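Local coordinates for hypothetical protein RBSTP0775 (Geobacillus stearothermophilus, PDB 1RZ3) that is of uncharacterised function but probably acts as an ATP-dependent kinase related to uridine kinase and phosphoribulokinase, at residues A[7-15]-A[38-49]. Sequence-based numbering, arbitrary orientation.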
# COMPACT_ATOMS: atom_id res chain seq x y z
N ILE A 7 8.97 -2.84 -15.76
CA ILE A 7 8.39 -1.64 -15.19
C ILE A 7 7.75 -0.81 -16.30
O ILE A 7 6.68 -0.23 -16.11
CB ILE A 7 9.46 -0.81 -14.45
CG1 ILE A 7 9.95 -1.60 -13.23
CG2 ILE A 7 8.90 0.54 -14.03
CD1 ILE A 7 11.10 -0.95 -12.48
N ASP A 8 8.39 -0.76 -17.46
CA ASP A 8 7.85 -0.01 -18.58
C ASP A 8 6.57 -0.68 -19.06
O ASP A 8 5.61 -0.01 -19.44
CB ASP A 8 8.86 0.07 -19.73
CG ASP A 8 9.99 1.04 -19.44
OD1 ASP A 8 9.69 2.20 -19.10
OD2 ASP A 8 11.16 0.64 -19.56
N PHE A 9 6.54 -2.01 -19.05
CA PHE A 9 5.36 -2.73 -19.48
C PHE A 9 4.21 -2.46 -18.52
O PHE A 9 3.06 -2.32 -18.93
CB PHE A 9 5.63 -4.24 -19.54
CG PHE A 9 4.48 -5.03 -20.09
CD1 PHE A 9 4.14 -4.94 -21.44
CD2 PHE A 9 3.70 -5.83 -19.26
CE1 PHE A 9 3.05 -5.64 -21.95
CE2 PHE A 9 2.61 -6.53 -19.76
CZ PHE A 9 2.28 -6.43 -21.11
N LEU A 10 4.52 -2.38 -17.23
CA LEU A 10 3.50 -2.11 -16.22
C LEU A 10 2.94 -0.71 -16.44
O LEU A 10 1.74 -0.48 -16.33
CB LEU A 10 4.09 -2.24 -14.82
CG LEU A 10 3.16 -2.00 -13.63
CD1 LEU A 10 1.92 -2.86 -13.74
CD2 LEU A 10 3.91 -2.31 -12.34
N CYS A 11 3.83 0.23 -16.76
CA CYS A 11 3.40 1.60 -17.01
C CYS A 11 2.45 1.62 -18.20
O CYS A 11 1.39 2.27 -18.16
CB CYS A 11 4.62 2.49 -17.29
SG CYS A 11 4.24 4.22 -17.61
N LYS A 12 2.81 0.91 -19.27
CA LYS A 12 1.97 0.84 -20.46
C LYS A 12 0.60 0.25 -20.10
O LYS A 12 -0.44 0.75 -20.54
CB LYS A 12 2.63 -0.04 -21.53
CG LYS A 12 1.89 -0.07 -22.85
CD LYS A 12 2.44 -1.14 -23.79
CE LYS A 12 2.18 -2.53 -23.24
NZ LYS A 12 0.72 -2.77 -23.01
N THR A 13 0.62 -0.81 -19.31
CA THR A 13 -0.61 -1.46 -18.87
C THR A 13 -1.50 -0.46 -18.12
O THR A 13 -2.71 -0.39 -18.35
CB THR A 13 -0.29 -2.66 -17.95
OG1 THR A 13 0.42 -3.64 -18.72
CG2 THR A 13 -1.56 -3.28 -17.39
N ILE A 14 -0.88 0.31 -17.23
CA ILE A 14 -1.61 1.30 -16.45
C ILE A 14 -2.18 2.41 -17.32
O ILE A 14 -3.30 2.87 -17.11
CB ILE A 14 -0.69 1.89 -15.34
CG1 ILE A 14 -0.48 0.83 -14.25
CG2 ILE A 14 -1.31 3.17 -14.75
CD1 ILE A 14 0.61 1.18 -13.24
N LEU A 15 -1.41 2.83 -18.33
CA LEU A 15 -1.88 3.89 -19.22
C LEU A 15 -3.02 3.45 -20.14
O LEU A 15 -3.64 4.28 -20.80
CB LEU A 15 -0.72 4.42 -20.06
CG LEU A 15 0.38 5.17 -19.31
CD1 LEU A 15 1.55 5.46 -20.25
CD2 LEU A 15 -0.19 6.46 -18.73
N LEU A 38 9.37 0.03 -6.38
CA LEU A 38 8.57 -0.08 -7.60
C LEU A 38 7.62 1.10 -7.70
O LEU A 38 7.49 1.71 -8.76
CB LEU A 38 7.77 -1.38 -7.61
CG LEU A 38 6.84 -1.52 -8.83
CD1 LEU A 38 7.66 -1.51 -10.11
CD2 LEU A 38 6.05 -2.80 -8.72
N ALA A 39 6.95 1.41 -6.60
CA ALA A 39 6.00 2.52 -6.57
C ALA A 39 6.66 3.83 -7.00
O ALA A 39 6.14 4.54 -7.86
CB ALA A 39 5.40 2.67 -5.18
N ASN A 40 7.80 4.15 -6.40
CA ASN A 40 8.49 5.39 -6.72
C ASN A 40 8.96 5.46 -8.17
O ASN A 40 8.78 6.48 -8.83
CB ASN A 40 9.67 5.60 -5.77
CG ASN A 40 9.23 5.75 -4.32
OD1 ASN A 40 8.16 6.28 -4.04
ND2 ASN A 40 10.07 5.31 -3.40
N GLN A 41 9.54 4.38 -8.66
CA GLN A 41 10.02 4.37 -10.04
C GLN A 41 8.85 4.44 -11.02
O GLN A 41 8.92 5.13 -12.04
CB GLN A 41 10.84 3.11 -10.32
CG GLN A 41 12.14 3.07 -9.53
CD GLN A 41 13.07 1.97 -10.01
OE1 GLN A 41 12.74 0.79 -9.96
NE2 GLN A 41 14.24 2.37 -10.50
N LEU A 42 7.77 3.73 -10.71
CA LEU A 42 6.60 3.72 -11.57
C LEU A 42 5.96 5.11 -11.63
O LEU A 42 5.64 5.61 -12.71
CB LEU A 42 5.58 2.70 -11.07
CG LEU A 42 4.37 2.46 -11.98
CD1 LEU A 42 4.85 1.99 -13.35
CD2 LEU A 42 3.46 1.41 -11.34
N SER A 43 5.79 5.74 -10.48
CA SER A 43 5.19 7.07 -10.43
C SER A 43 6.04 8.07 -11.21
O SER A 43 5.52 8.95 -11.88
CB SER A 43 5.02 7.54 -8.98
OG SER A 43 6.27 7.63 -8.33
N GLN A 44 7.36 7.91 -11.11
CA GLN A 44 8.28 8.79 -11.82
C GLN A 44 8.09 8.66 -13.33
O GLN A 44 7.98 9.65 -14.05
CB GLN A 44 9.73 8.44 -11.44
CG GLN A 44 10.77 9.39 -12.00
CD GLN A 44 10.49 10.83 -11.62
OE1 GLN A 44 9.52 11.43 -12.07
NE2 GLN A 44 11.36 11.40 -10.78
N THR A 45 8.06 7.42 -13.81
CA THR A 45 7.87 7.15 -15.23
C THR A 45 6.54 7.71 -15.73
O THR A 45 6.45 8.26 -16.83
CB THR A 45 7.93 5.64 -15.50
OG1 THR A 45 9.14 5.11 -14.93
CG2 THR A 45 7.91 5.36 -16.99
N LEU A 46 5.49 7.57 -14.92
CA LEU A 46 4.17 8.07 -15.29
C LEU A 46 4.18 9.59 -15.43
O LEU A 46 3.60 10.14 -16.37
CB LEU A 46 3.13 7.63 -14.25
CG LEU A 46 2.75 6.14 -14.30
CD1 LEU A 46 1.97 5.75 -13.06
CD2 LEU A 46 1.93 5.87 -15.56
N ARG A 47 4.85 10.27 -14.50
CA ARG A 47 4.91 11.73 -14.56
C ARG A 47 5.57 12.19 -15.85
O ARG A 47 5.17 13.19 -16.44
CB ARG A 47 5.69 12.27 -13.35
CG ARG A 47 4.97 12.06 -12.03
CD ARG A 47 5.77 12.62 -10.87
NE ARG A 47 5.08 12.39 -9.60
CZ ARG A 47 5.52 11.56 -8.66
NH1 ARG A 47 6.66 10.91 -8.83
NH2 ARG A 47 4.81 11.38 -7.55
N GLU A 48 6.58 11.45 -16.29
CA GLU A 48 7.27 11.81 -17.52
C GLU A 48 6.38 11.55 -18.73
O GLU A 48 6.63 12.07 -19.81
CB GLU A 48 8.59 11.04 -17.61
CG GLU A 48 9.49 11.33 -16.42
CD GLU A 48 10.80 10.59 -16.45
OE1 GLU A 48 10.78 9.33 -16.50
OE2 GLU A 48 11.86 11.25 -16.42
N GLN A 49 5.32 10.77 -18.53
CA GLN A 49 4.37 10.49 -19.60
C GLN A 49 3.24 11.51 -19.51
O GLN A 49 2.22 11.39 -20.20
CB GLN A 49 3.79 9.08 -19.47
CG GLN A 49 4.81 7.96 -19.42
CD GLN A 49 5.85 8.07 -20.52
OE1 GLN A 49 5.52 8.20 -21.70
NE2 GLN A 49 7.12 8.02 -20.13
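L42 pushes its forked end into a hole lined by I7, L10, C11 and I14 on helix 7-15, a knob-into-hole fit. The side chain leaves its backbone alongside the other helix, but with CG anti to the backbone N (chi1 -173°) the fork reaches across. L42 CD1 settles on the backbone, 4.0 Å from C11 CA, while CD2 meets I14 CD1 tip to tip at 3.4 Å, tighter than usual for two carbons; L10 crosses the leucine at about a right angle. Cutting L42 back to an alanine is likely to open a gap between the helices, costing I14 its tip contact and L10 CD2 its partner. Small and only weakly polar, C11 suits the point where the backbones run nearest, CA to CA 6.7 Å from L42; its SG lies 3.5 Å from L46 CD2. One torsion of T45 (chi1 -53°) turns OG1 back to Q41 O (2.9 Å) and presents CG2 to C11 SG. L15, sliding past L46 and crossing Q49, extends the apolar strip to the exposed rim. At the other, buried end, branched I7 fills the space beside L38, CG1 to CD1 3.9 Å. The helices cross at -59°, and the inner leucines and I14 continue onto strands 127-132 and 146-150. Two helices side by side on one face of a parallel sheet, the second probably following a Walker A loop, fit the three-layered P-loop kinase fold.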